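PDB 3BRN: lipocalin from Argas monolakensis, which binds serotonin inside a lipocalin beta barrel and probably serves the soft tick as a scavenger of biogenic amines. Local coordinates for residues 27-32 against 116-121; 33-38 against 144-149; 38-43 against 150-155; 105-110 against 130-135. One frame throughout, in Å; residues are numbered along the deposited sequence.

Interactions 1 and 4 are buried and flank one another in the lipocalin barrel, since strands 105-109 and 115-120 are sheet neighbours; interactions 2 and 3 lie at the surface, where residues 144-155 pack against residues 33-43. Interaction 1 is a strand pairing, with backbone bonds and aromatic packing against serotonin. Interaction 4 ties the helix to the barrel wall by a disulfide and apolar contacts, while Asp106 on the other side of the strand holds the ligand amine. Interaction 2 relies on a ring over a proline, a threonine pair and a water. Interaction 3, which shares Pro38 with it, again uses a disulfide, joined by one tyrosine-carboxylate bond.

Interaction 1: 27-32 against 116-121; sequences YYLRKT and ELWVHS. With SRO (serotonin), chain C.
Trp118 lies between Leu29 and serotonin, on the face of the sheet it shares with Tyr27, Leu29 and Glu116. Its CB is near Tyr28 O, and a chi1 of -65° sets CG beside the backbone N. Serotonin comes over one ring face, its CD1 3.3 Å from Trp118 CE2. Over the other comes Leu29, whose CD1 meets CE2 and whose CB lies 3.8 Å from Trp118 CZ3 and 3.9 Å from Trp118 CH2. CE3 packs near Leu29 N, with Tyr27 O at the ring edge. At the polar end Trp118 NE1 donates to Glu116 OE1 at 2.8 Å; OE1 lies close to the indole plane and is met from above the carboxylate plane, which should fix the indole's rotation. Tyr27 is also sandwiched: serotonin NZ stands over one ring face, 3.5 Å from Tyr27 CE2, and His120 turns its edge to the other in a T-shaped pair with planes at 79°. A classic beta bulge interrupts the pairing: Arg30 N and Lys31 N both donate to Leu117 O, at 2.8 and 3.3 Å. Strand 26-32 is flanked by strands 42-44 and 115-120, short strand 146-147 pairs at its C-terminal end, and helix 131-140 packs on Leu117 from outside the pocket.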
# COMPACT_ATOMS: atom_id res chain seq x y z
N TYR A 27 5.23 1.69 3.61
CA TYR A 27 4.53 2.25 2.46
C TYR A 27 3.47 3.26 2.91
O TYR A 27 2.68 2.98 3.81
CB TYR A 27 3.86 1.13 1.64
CG TYR A 27 4.82 0.29 0.83
CD1 TYR A 27 4.94 0.46 -0.54
CD2 TYR A 27 5.54 -0.74 1.43
CE1 TYR A 27 5.83 -0.32 -1.29
CE2 TYR A 27 6.40 -1.52 0.71
CZ TYR A 27 6.53 -1.33 -0.65
OH TYR A 27 7.45 -2.08 -1.33
N TYR A 28 3.47 4.44 2.28
CA TYR A 28 2.42 5.41 2.48
C TYR A 28 1.33 5.14 1.47
O TYR A 28 1.64 4.85 0.32
CB TYR A 28 2.92 6.82 2.20
CG TYR A 28 3.84 7.38 3.25
CD1 TYR A 28 5.21 7.32 3.09
CD2 TYR A 28 3.33 7.99 4.39
CE1 TYR A 28 6.06 7.93 3.99
CE2 TYR A 28 4.18 8.54 5.34
CZ TYR A 28 5.54 8.50 5.13
OH TYR A 28 6.40 9.09 6.03
N LEU A 29 0.08 5.41 1.85
CA LEU A 29 -1.00 5.38 0.86
C LEU A 29 -0.92 6.74 0.17
O LEU A 29 -1.12 7.75 0.82
CB LEU A 29 -2.36 5.20 1.52
CG LEU A 29 -3.60 5.35 0.61
CD1 LEU A 29 -3.50 4.34 -0.51
CD2 LEU A 29 -4.84 5.05 1.45
N ARG A 30 -0.39 6.74 -1.06
CA ARG A 30 -0.10 7.97 -1.79
C ARG A 30 -1.34 8.56 -2.47
O ARG A 30 -1.55 9.78 -2.44
CB ARG A 30 1.02 7.72 -2.81
CG ARG A 30 1.38 8.92 -3.70
CD ARG A 30 1.84 10.16 -2.90
NE ARG A 30 2.08 11.30 -3.78
CZ ARG A 30 1.12 12.05 -4.32
NH1 ARG A 30 -0.16 11.81 -4.05
NH2 ARG A 30 1.44 13.05 -5.12
N LYS A 31 -2.08 7.73 -3.20
CA LYS A 31 -3.32 8.19 -3.85
C LYS A 31 -4.37 7.11 -3.70
O LYS A 31 -4.04 5.94 -3.80
CB LYS A 31 -3.09 8.43 -5.35
CG LYS A 31 -1.96 9.40 -5.70
CD LYS A 31 -1.89 9.63 -7.20
CE LYS A 31 -0.73 10.55 -7.58
NZ LYS A 31 -0.33 10.35 -8.99
N THR A 32 -5.64 7.51 -3.67
CA THR A 32 -6.74 6.54 -3.65
C THR A 32 -7.97 7.12 -4.35
O THR A 32 -8.11 8.35 -4.48
CB THR A 32 -7.09 6.10 -2.18
OG1 THR A 32 -8.19 5.19 -2.19
CG2 THR A 32 -7.44 7.30 -1.30
N GLU A 116 -5.84 2.08 -5.39
CA GLU A 116 -4.88 2.64 -4.44
C GLU A 116 -3.47 2.60 -5.00
O GLU A 116 -3.04 1.58 -5.54
CB GLU A 116 -4.89 1.83 -3.14
CG GLU A 116 -6.24 1.88 -2.41
CD GLU A 116 -6.25 1.03 -1.15
OE1 GLU A 116 -5.32 0.21 -0.96
OE2 GLU A 116 -7.25 1.11 -0.40
N LEU A 117 -2.72 3.66 -4.75
CA LEU A 117 -1.30 3.66 -5.04
C LEU A 117 -0.56 3.76 -3.71
O LEU A 117 -0.72 4.74 -2.99
CB LEU A 117 -0.95 4.86 -5.93
CG LEU A 117 0.54 5.13 -6.18
CD1 LEU A 117 1.18 3.98 -6.94
CD2 LEU A 117 0.69 6.44 -6.95
N TRP A 118 0.26 2.78 -3.42
CA TRP A 118 1.07 2.78 -2.23
C TRP A 118 2.52 2.98 -2.61
O TRP A 118 2.95 2.42 -3.56
CB TRP A 118 0.88 1.50 -1.45
CG TRP A 118 -0.43 1.26 -0.88
CD1 TRP A 118 -1.50 0.82 -1.52
CD2 TRP A 118 -0.81 1.45 0.47
NE1 TRP A 118 -2.54 0.71 -0.68
CE2 TRP A 118 -2.15 1.10 0.56
CE3 TRP A 118 -0.16 1.88 1.61
CZ2 TRP A 118 -2.83 1.14 1.75
CZ3 TRP A 118 -0.85 1.93 2.77
CH2 TRP A 118 -2.16 1.56 2.84
N VAL A 119 3.24 3.82 -1.89
CA VAL A 119 4.64 4.10 -2.24
C VAL A 119 5.55 3.95 -1.03
O VAL A 119 5.22 4.39 0.07
CB VAL A 119 4.82 5.50 -2.89
CG1 VAL A 119 6.26 5.66 -3.42
CG2 VAL A 119 3.82 5.70 -4.00
N HIS A 120 6.65 3.21 -1.23
CA HIS A 120 7.63 2.96 -0.18
C HIS A 120 8.25 4.27 0.33
O HIS A 120 8.48 5.20 -0.44
CB HIS A 120 8.73 2.04 -0.72
CG HIS A 120 9.63 1.49 0.33
ND1 HIS A 120 10.86 2.04 0.62
CD2 HIS A 120 9.45 0.49 1.22
CE1 HIS A 120 11.39 1.42 1.65
NE2 HIS A 120 10.56 0.47 2.04
N SER A 121 8.52 4.33 1.64
CA SER A 121 9.13 5.51 2.25
C SER A 121 10.41 5.99 1.53
O SER A 121 10.65 7.19 1.43
CB SER A 121 9.41 5.27 3.73
OG SER A 121 9.99 3.99 3.93
OH SRO C . 0.68 -5.31 5.19
CZ3 SRO C . -0.10 -4.68 4.24
CH2 SRO C . -1.48 -4.76 4.40
CZ2 SRO C . -2.33 -4.04 3.54
CE2 SRO C . -1.73 -3.33 2.52
NE1 SRO C . -2.19 -2.58 1.49
CD1 SRO C . -1.15 -2.08 0.79
CG SRO C . 0.03 -2.54 1.37
CD2 SRO C . -0.35 -3.34 2.44
CE3 SRO C . 0.42 -4.00 3.27
CB SRO C . 1.43 -2.26 0.87
CA SRO C . 2.09 -3.55 0.35
NZ SRO C . 3.50 -3.27 0.04
O HOH W 1 -8.05 3.82 0.05

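Interaction 2: 33-38 against 144-149; sequences TKPGTP and PIHHTW
His146 lays its imidazole over Pro35. Pro35 CA stands above the centre of the ring, 3.7 Å from its plane, and Pro35 CB approaches His146 NE2 to 3.4 Å, a van der Waals contact of the pyrrolidine with the ring face. Farther along, two threonine hydroxyls meet: Thr148 OG1 donates to Thr37 OG1 at 3.1 Å, the side chains crossing at about a right angle. Thr37 OG1 lies between its own backbone N and carbonyl carbon (chi1 66°), which turns the hydroxyl to its partner, while Thr148 CG2 packs 3.3 Å from Pro38 O. At the other end Thr33 CG2 touches Ile145 CD1 at 3.9 Å, and Thr33 CA makes a CA-H...O contact with Pro144 O. A water joins the same two backbones, donating to Thr33 O at 2.6 Å and to Pro144 O at 3.0 Å.

A second shell sets these groups in place. Thr32 O accepts from both the backbone N and the ring ND1 of His146, which holds the imidazole beside the end of strand 26-32, and Thr33 OG1 is bonded to Tyr115 N. Residues 33-38 belong to the surface loop that connects strand 26-32 to strand 42-44; a short, weakly bonded strand at about 146-147 pairs antiparallel with 26-32, and helix 131-140 packs against Ile145 through Phe136 and Ala140.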
# COMPACT_ATOMS: atom_id res chain seq x y z
N THR A 33 -8.82 6.25 -4.90
CA THR A 33 -10.11 6.69 -5.43
C THR A 33 -11.19 6.66 -4.35
O THR A 33 -12.35 6.92 -4.63
CB THR A 33 -10.57 5.83 -6.64
OG1 THR A 33 -10.67 4.46 -6.24
CG2 THR A 33 -9.56 5.97 -7.81
N LYS A 34 -10.83 6.26 -3.13
CA LYS A 34 -11.80 6.33 -2.04
C LYS A 34 -11.61 7.65 -1.28
O LYS A 34 -10.50 7.95 -0.83
CB LYS A 34 -11.63 5.14 -1.09
CG LYS A 34 -12.41 5.26 0.22
CD LYS A 34 -12.29 3.98 1.04
CE LYS A 34 -12.64 4.21 2.51
NZ LYS A 34 -12.39 2.99 3.35
N PRO A 35 -12.69 8.42 -1.10
CA PRO A 35 -12.62 9.67 -0.35
C PRO A 35 -12.70 9.45 1.16
O PRO A 35 -13.11 8.37 1.62
CB PRO A 35 -13.87 10.43 -0.84
CG PRO A 35 -14.86 9.34 -1.11
CD PRO A 35 -14.05 8.16 -1.61
N GLY A 36 -12.16 10.40 1.92
CA GLY A 36 -12.28 10.39 3.37
C GLY A 36 -11.24 9.56 4.12
O GLY A 36 -11.40 9.30 5.31
N THR A 37 -10.18 9.15 3.44
CA THR A 37 -9.16 8.35 4.13
C THR A 37 -8.22 9.22 4.99
O THR A 37 -7.94 10.37 4.65
CB THR A 37 -8.40 7.39 3.17
OG1 THR A 37 -7.62 8.14 2.23
CG2 THR A 37 -9.40 6.55 2.39
N PRO A 38 -7.80 8.69 6.15
CA PRO A 38 -6.95 9.47 7.06
C PRO A 38 -5.66 9.94 6.38
O PRO A 38 -5.07 9.19 5.60
CB PRO A 38 -6.63 8.48 8.18
CG PRO A 38 -7.64 7.38 8.05
CD PRO A 38 -8.00 7.31 6.61
N PRO A 144 -12.48 10.33 -9.53
CA PRO A 144 -11.77 11.31 -8.72
C PRO A 144 -10.64 10.67 -7.92
O PRO A 144 -10.76 9.52 -7.48
CB PRO A 144 -12.86 11.83 -7.77
CG PRO A 144 -14.14 11.69 -8.58
CD PRO A 144 -13.94 10.38 -9.32
N ILE A 145 -9.51 11.38 -7.82
CA ILE A 145 -8.33 10.90 -7.11
C ILE A 145 -8.12 11.72 -5.83
O ILE A 145 -8.27 12.94 -5.84
CB ILE A 145 -7.04 11.05 -7.95
CG1 ILE A 145 -7.20 10.45 -9.35
CG2 ILE A 145 -5.83 10.50 -7.18
CD1 ILE A 145 -7.66 9.05 -9.37
N HIS A 146 -7.87 11.04 -4.73
CA HIS A 146 -7.52 11.68 -3.50
C HIS A 146 -6.10 11.47 -3.08
O HIS A 146 -5.65 10.36 -2.96
CB HIS A 146 -8.45 11.24 -2.42
CG HIS A 146 -9.87 11.35 -2.81
ND1 HIS A 146 -10.45 10.47 -3.67
CD2 HIS A 146 -10.79 12.29 -2.54
CE1 HIS A 146 -11.69 10.83 -3.89
NE2 HIS A 146 -11.92 11.93 -3.22
N HIS A 147 -5.42 12.55 -2.79
CA HIS A 147 -4.02 12.51 -2.50
C HIS A 147 -3.72 12.46 -1.02
O HIS A 147 -3.76 13.45 -0.36
CB HIS A 147 -3.34 13.67 -3.16
CG HIS A 147 -3.56 13.72 -4.62
ND1 HIS A 147 -2.64 13.26 -5.52
CD2 HIS A 147 -4.63 14.10 -5.33
CE1 HIS A 147 -3.12 13.39 -6.73
NE2 HIS A 147 -4.33 13.89 -6.65
N THR A 148 -3.41 11.28 -0.51
CA THR A 148 -3.48 10.99 0.92
C THR A 148 -2.19 11.35 1.65
O THR A 148 -2.19 11.42 2.87
CB THR A 148 -3.78 9.50 1.15
OG1 THR A 148 -5.13 9.22 0.78
CG2 THR A 148 -3.57 9.12 2.63
N TRP A 149 -1.08 11.27 0.93
CA TRP A 149 0.22 11.65 1.46
C TRP A 149 0.50 13.06 1.03
O TRP A 149 0.10 13.47 -0.07
CB TRP A 149 1.32 10.75 0.90
CG TRP A 149 2.70 11.25 1.27
CD1 TRP A 149 3.33 11.07 2.47
CD2 TRP A 149 3.57 12.05 0.47
NE1 TRP A 149 4.57 11.69 2.44
CE2 TRP A 149 4.74 12.28 1.22
CE3 TRP A 149 3.49 12.57 -0.83
CZ2 TRP A 149 5.83 12.97 0.71
CZ3 TRP A 149 4.56 13.30 -1.32
CH2 TRP A 149 5.70 13.52 -0.54
O HOH W 2 -13.27 8.16 -6.73

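Interaction 3: 38-43 against 150-155. With SRO (serotonin), chain C.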
# COMPACT_ATOMS: atom_id res chain seq x y z
N PRO A 38 -7.80 8.69 6.15
CA PRO A 38 -6.95 9.47 7.06
C PRO A 38 -5.66 9.94 6.38
O PRO A 38 -5.07 9.19 5.60
CB PRO A 38 -6.63 8.48 8.18
CG PRO A 38 -7.64 7.38 8.05
CD PRO A 38 -8.00 7.31 6.61
N GLU A 39 -5.28 11.20 6.60
CA GLU A 39 -4.03 11.75 6.08
C GLU A 39 -2.85 10.90 6.56
O GLU A 39 -2.88 10.39 7.68
CB GLU A 39 -3.85 13.20 6.57
CG GLU A 39 -4.16 13.37 8.06
CD GLU A 39 -3.74 14.73 8.65
OE1 GLU A 39 -3.61 15.75 7.92
OE2 GLU A 39 -3.60 14.79 9.90
N CYS A 40 -1.86 10.72 5.70
CA CYS A 40 -0.60 10.05 6.04
C CYS A 40 -0.76 8.60 6.47
O CYS A 40 0.04 8.08 7.26
CB CYS A 40 0.18 10.83 7.11
SG CYS A 40 0.32 12.61 6.82
N ALA A 41 -1.78 7.93 5.93
CA ALA A 41 -2.03 6.52 6.22
C ALA A 41 -0.85 5.69 5.71
O ALA A 41 -0.29 5.99 4.66
CB ALA A 41 -3.34 6.06 5.58
N TYR A 42 -0.40 4.71 6.50
CA TYR A 42 0.76 3.92 6.11
C TYR A 42 0.73 2.53 6.74
O TYR A 42 -0.09 2.25 7.61
CB TYR A 42 2.06 4.61 6.56
CG TYR A 42 2.31 4.47 8.06
CD1 TYR A 42 1.73 5.35 8.97
CD2 TYR A 42 3.07 3.40 8.56
CE1 TYR A 42 1.90 5.19 10.34
CE2 TYR A 42 3.25 3.23 9.95
CZ TYR A 42 2.62 4.12 10.82
OH TYR A 42 2.78 3.99 12.19
N VAL A 43 1.50 1.63 6.16
CA VAL A 43 1.75 0.32 6.75
C VAL A 43 3.26 0.20 6.84
O VAL A 43 3.97 0.85 6.08
CB VAL A 43 1.21 -0.84 5.85
CG1 VAL A 43 -0.30 -0.83 5.81
CG2 VAL A 43 1.83 -0.80 4.44
N GLN A 150 1.06 13.84 1.95
CA GLN A 150 1.51 15.19 1.68
C GLN A 150 2.90 15.36 2.25
O GLN A 150 3.31 14.62 3.15
CB GLN A 150 0.57 16.22 2.33
CG GLN A 150 -0.73 16.40 1.58
CD GLN A 150 -0.50 16.62 0.10
OE1 GLN A 150 0.27 17.65 -0.23
NE2 GLN A 150 -0.91 15.81 -0.74
N THR A 151 3.67 16.24 1.65
CA THR A 151 5.06 16.46 2.05
C THR A 151 5.23 16.79 3.53
O THR A 151 6.32 16.60 4.09
CB THR A 151 5.67 17.57 1.17
OG1 THR A 151 7.07 17.68 1.46
CG2 THR A 151 4.99 18.89 1.42
N TYR A 152 4.16 17.25 4.18
CA TYR A 152 4.18 17.56 5.61
C TYR A 152 4.01 16.32 6.49
O TYR A 152 4.09 16.42 7.72
CB TYR A 152 3.09 18.58 5.97
CG TYR A 152 1.68 17.99 5.95
CD1 TYR A 152 0.83 18.21 4.87
CD2 TYR A 152 1.24 17.17 6.98
CE1 TYR A 152 -0.44 17.65 4.83
CE2 TYR A 152 -0.02 16.57 6.93
CZ TYR A 152 -0.85 16.82 5.86
OH TYR A 152 -2.12 16.26 5.82
N CYS A 153 3.70 15.18 5.88
CA CYS A 153 3.56 13.93 6.64
C CYS A 153 4.87 13.58 7.36
O CYS A 153 5.94 13.61 6.75
CB CYS A 153 3.17 12.77 5.70
SG CYS A 153 1.44 12.79 5.11
N PRO A 154 4.79 13.20 8.64
CA PRO A 154 6.02 12.79 9.30
C PRO A 154 6.64 11.56 8.63
O PRO A 154 5.99 10.93 7.78
CB PRO A 154 5.57 12.44 10.73
CG PRO A 154 4.23 13.10 10.89
CD PRO A 154 3.61 13.08 9.52
N PRO A 155 7.93 11.29 8.90
CA PRO A 155 8.58 10.08 8.40
C PRO A 155 7.98 8.86 9.09
O PRO A 155 7.33 9.01 10.13
CB PRO A 155 10.04 10.25 8.84
CG PRO A 155 10.18 11.70 9.17
CD PRO A 155 8.85 12.12 9.70
OH SRO C . 0.68 -5.31 5.19
CZ3 SRO C . -0.10 -4.68 4.24
CH2 SRO C . -1.48 -4.76 4.40
CZ2 SRO C . -2.33 -4.04 3.54
CE2 SRO C . -1.73 -3.33 2.52
NE1 SRO C . -2.19 -2.58 1.49
CD1 SRO C . -1.15 -2.08 0.79
CG SRO C . 0.03 -2.54 1.37
CD2 SRO C . -0.35 -3.34 2.44
CE3 SRO C . 0.42 -4.00 3.27
CB SRO C . 1.43 -2.26 0.87
CA SRO C . 2.09 -3.55 0.35
NZ SRO C . 3.50 -3.27 0.04
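Cys40 reaches across to Cys153 in a disulfide, its SG also lying 4.0 Å from Tyr152 CE2. The bridge is 2.1 Å between Cys40 SG and Cys153 SG, with a chi3 of -87°, close to the unstrained right angle. Each sulfur stands anti to its own carbonyl carbon, and Cys40 CB comes within 3.8 Å of Cys153 CB. Cys40 SG approaches the Tyr152 ring obliquely, 4.9 Å from its centroid, as a sulfur-aromatic contact, and Pro154 CD packs on the same sulfur at 4.3 Å. The polar partner of this cluster is Glu39: Tyr152 OH donates to Glu39 OE1 at 2.6 Å, meeting the carboxylate from above its plane, with the carboxylate and ring planes 53° apart. Tyr152 chi1 of 73° swings the ring back toward Glu39.

Both partners sit on turns, a type II turn from Pro38 to Ala41 and a type I turn from Gln150 to Cys153, so the crosslink fastens the C-terminal tail to the loop that leads into strand 42-44. That strand then reaches the pocket, Val43 CG2 lying 3.7 Å from serotonin CE3. Strands 55-64 and 67-78 lie alongside, Leu63 touching Glu39, Tyr152 and Pro154, and Met68 touching Cys40 and Pro154.

Interaction 4: 105-110 against 130-135. With SRO (serotonin), chain C.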
# COMPACT_ATOMS: atom_id res chain seq x y z
N CYS A 105 6.79 0.62 -5.02
CA CYS A 105 5.39 1.00 -5.17
C CYS A 105 4.48 -0.18 -5.53
O CYS A 105 4.92 -1.17 -6.10
CB CYS A 105 5.24 2.13 -6.20
SG CYS A 105 5.73 1.64 -7.87
N ASP A 106 3.20 -0.06 -5.21
CA ASP A 106 2.20 -1.04 -5.54
C ASP A 106 0.97 -0.34 -6.06
O ASP A 106 0.67 0.74 -5.63
CB ASP A 106 1.73 -1.79 -4.31
CG ASP A 106 2.83 -2.29 -3.46
OD1 ASP A 106 3.58 -3.14 -3.89
OD2 ASP A 106 2.88 -1.87 -2.33
N VAL A 107 0.21 -0.99 -6.92
CA VAL A 107 -1.15 -0.55 -7.20
C VAL A 107 -2.11 -1.66 -6.77
O VAL A 107 -1.95 -2.80 -7.17
CB VAL A 107 -1.33 -0.26 -8.70
CG1 VAL A 107 -2.81 0.10 -9.00
CG2 VAL A 107 -0.36 0.85 -9.12
N MET A 108 -3.11 -1.31 -5.97
CA MET A 108 -4.01 -2.28 -5.38
C MET A 108 -5.45 -1.98 -5.79
O MET A 108 -5.81 -0.82 -6.05
CB MET A 108 -3.97 -2.15 -3.84
CG MET A 108 -2.59 -2.23 -3.20
SD MET A 108 -1.72 -3.75 -3.57
CE MET A 108 -0.52 -3.73 -2.23
N ARG A 109 -6.29 -2.99 -5.64
CA ARG A 109 -7.72 -2.75 -5.47
C ARG A 109 -7.99 -2.99 -3.97
O ARG A 109 -7.73 -4.07 -3.47
CB ARG A 109 -8.55 -3.73 -6.31
CG ARG A 109 -10.06 -3.43 -6.26
CD ARG A 109 -10.87 -4.43 -7.11
NE ARG A 109 -10.50 -4.32 -8.52
CZ ARG A 109 -9.90 -5.28 -9.22
NH1 ARG A 109 -9.72 -6.49 -8.71
NH2 ARG A 109 -9.52 -5.02 -10.47
N GLY A 110 -8.42 -1.96 -3.25
CA GLY A 110 -8.69 -2.06 -1.81
C GLY A 110 -9.98 -2.82 -1.53
O GLY A 110 -10.71 -3.18 -2.45
N GLY A 130 6.81 6.42 -11.66
CA GLY A 130 7.11 5.52 -12.77
C GLY A 130 5.97 4.62 -13.19
O GLY A 130 4.89 5.09 -13.51
N CYS A 131 6.24 3.32 -13.25
CA CYS A 131 5.27 2.38 -13.78
C CYS A 131 4.00 2.30 -12.96
O CYS A 131 2.96 1.91 -13.46
CB CYS A 131 5.87 0.99 -13.94
SG CYS A 131 6.89 0.87 -15.41
N CYS A 132 4.10 2.60 -11.67
CA CYS A 132 2.93 2.57 -10.82
C CYS A 132 2.00 3.72 -11.13
O CYS A 132 0.80 3.58 -10.98
CB CYS A 132 3.29 2.58 -9.35
SG CYS A 132 3.99 1.03 -8.78
N ASP A 133 2.56 4.85 -11.48
CA ASP A 133 1.75 5.98 -11.85
C ASP A 133 0.98 5.62 -13.11
O ASP A 133 -0.17 5.84 -13.20
CB ASP A 133 2.62 7.19 -12.09
CG ASP A 133 2.59 8.17 -10.95
OD1 ASP A 133 1.63 8.19 -10.21
OD2 ASP A 133 3.54 8.93 -10.82
N THR A 134 1.65 5.04 -14.07
CA THR A 134 1.00 4.63 -15.30
C THR A 134 -0.13 3.64 -15.04
O THR A 134 -1.15 3.66 -15.73
CB THR A 134 2.00 4.02 -16.30
OG1 THR A 134 3.05 4.95 -16.57
CG2 THR A 134 1.30 3.66 -17.60
N LYS A 135 0.08 2.70 -14.12
CA LYS A 135 -0.90 1.65 -13.88
C LYS A 135 -2.08 2.23 -13.11
O LYS A 135 -3.24 1.91 -13.38
CB LYS A 135 -0.27 0.49 -13.10
CG LYS A 135 -1.25 -0.58 -12.63
CD LYS A 135 -1.71 -1.46 -13.79
CE LYS A 135 -2.77 -2.45 -13.31
NZ LYS A 135 -3.10 -3.41 -14.43
OH SRO C . 0.68 -5.31 5.19
CZ3 SRO C . -0.10 -4.68 4.24
CH2 SRO C . -1.48 -4.76 4.40
CZ2 SRO C . -2.33 -4.04 3.54
CE2 SRO C . -1.73 -3.33 2.52
NE1 SRO C . -2.19 -2.58 1.49
CD1 SRO C . -1.15 -2.08 0.79
CG SRO C . 0.03 -2.54 1.37
CD2 SRO C . -0.35 -3.34 2.44
CE3 SRO C . 0.42 -4.00 3.27
CB SRO C . 1.43 -2.26 0.87
CA SRO C . 2.09 -3.55 0.35
NZ SRO C . 3.50 -3.27 0.04
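Asp106 grips the ligand from the inner side of a lipocalin barrel strand: serotonin NZ donates to its OD2 at 2.8 Å, a bond whose charges would favour a protonated amine. The other oxygen, Asp106 OD1, is hydrogen-bonded to Ser100 OG, which helps to hold the carboxylate, and serotonin NZ has a second acceptor in Ser18 O. Next but one along the strand, Met108 brings its CE to 3.5 Å from serotonin CD1.

Cys105 and Val107, alternating with these two, turn their side chains to helix 131-140. Val107 CG2 packs 3.5 Å from Cys132 O and 3.9 Å from Lys135 CG, so that the aliphatic part of the lysine covers the valine while the ammonium end continues past it. Helix and strand run nearly parallel here, with axes 17° apart and 8.1 Å at closest approach. Cys131, next to Cys132, is bonded to Cys7, tying the N-terminal arm to the same helical turn. Between strand and helix runs the covalent link: Cys105 SG, set between its backbone N and carbonyl carbon by a chi1 of 64°, joins Cys132 SG at 2.1 Å with a chi3 of 84°.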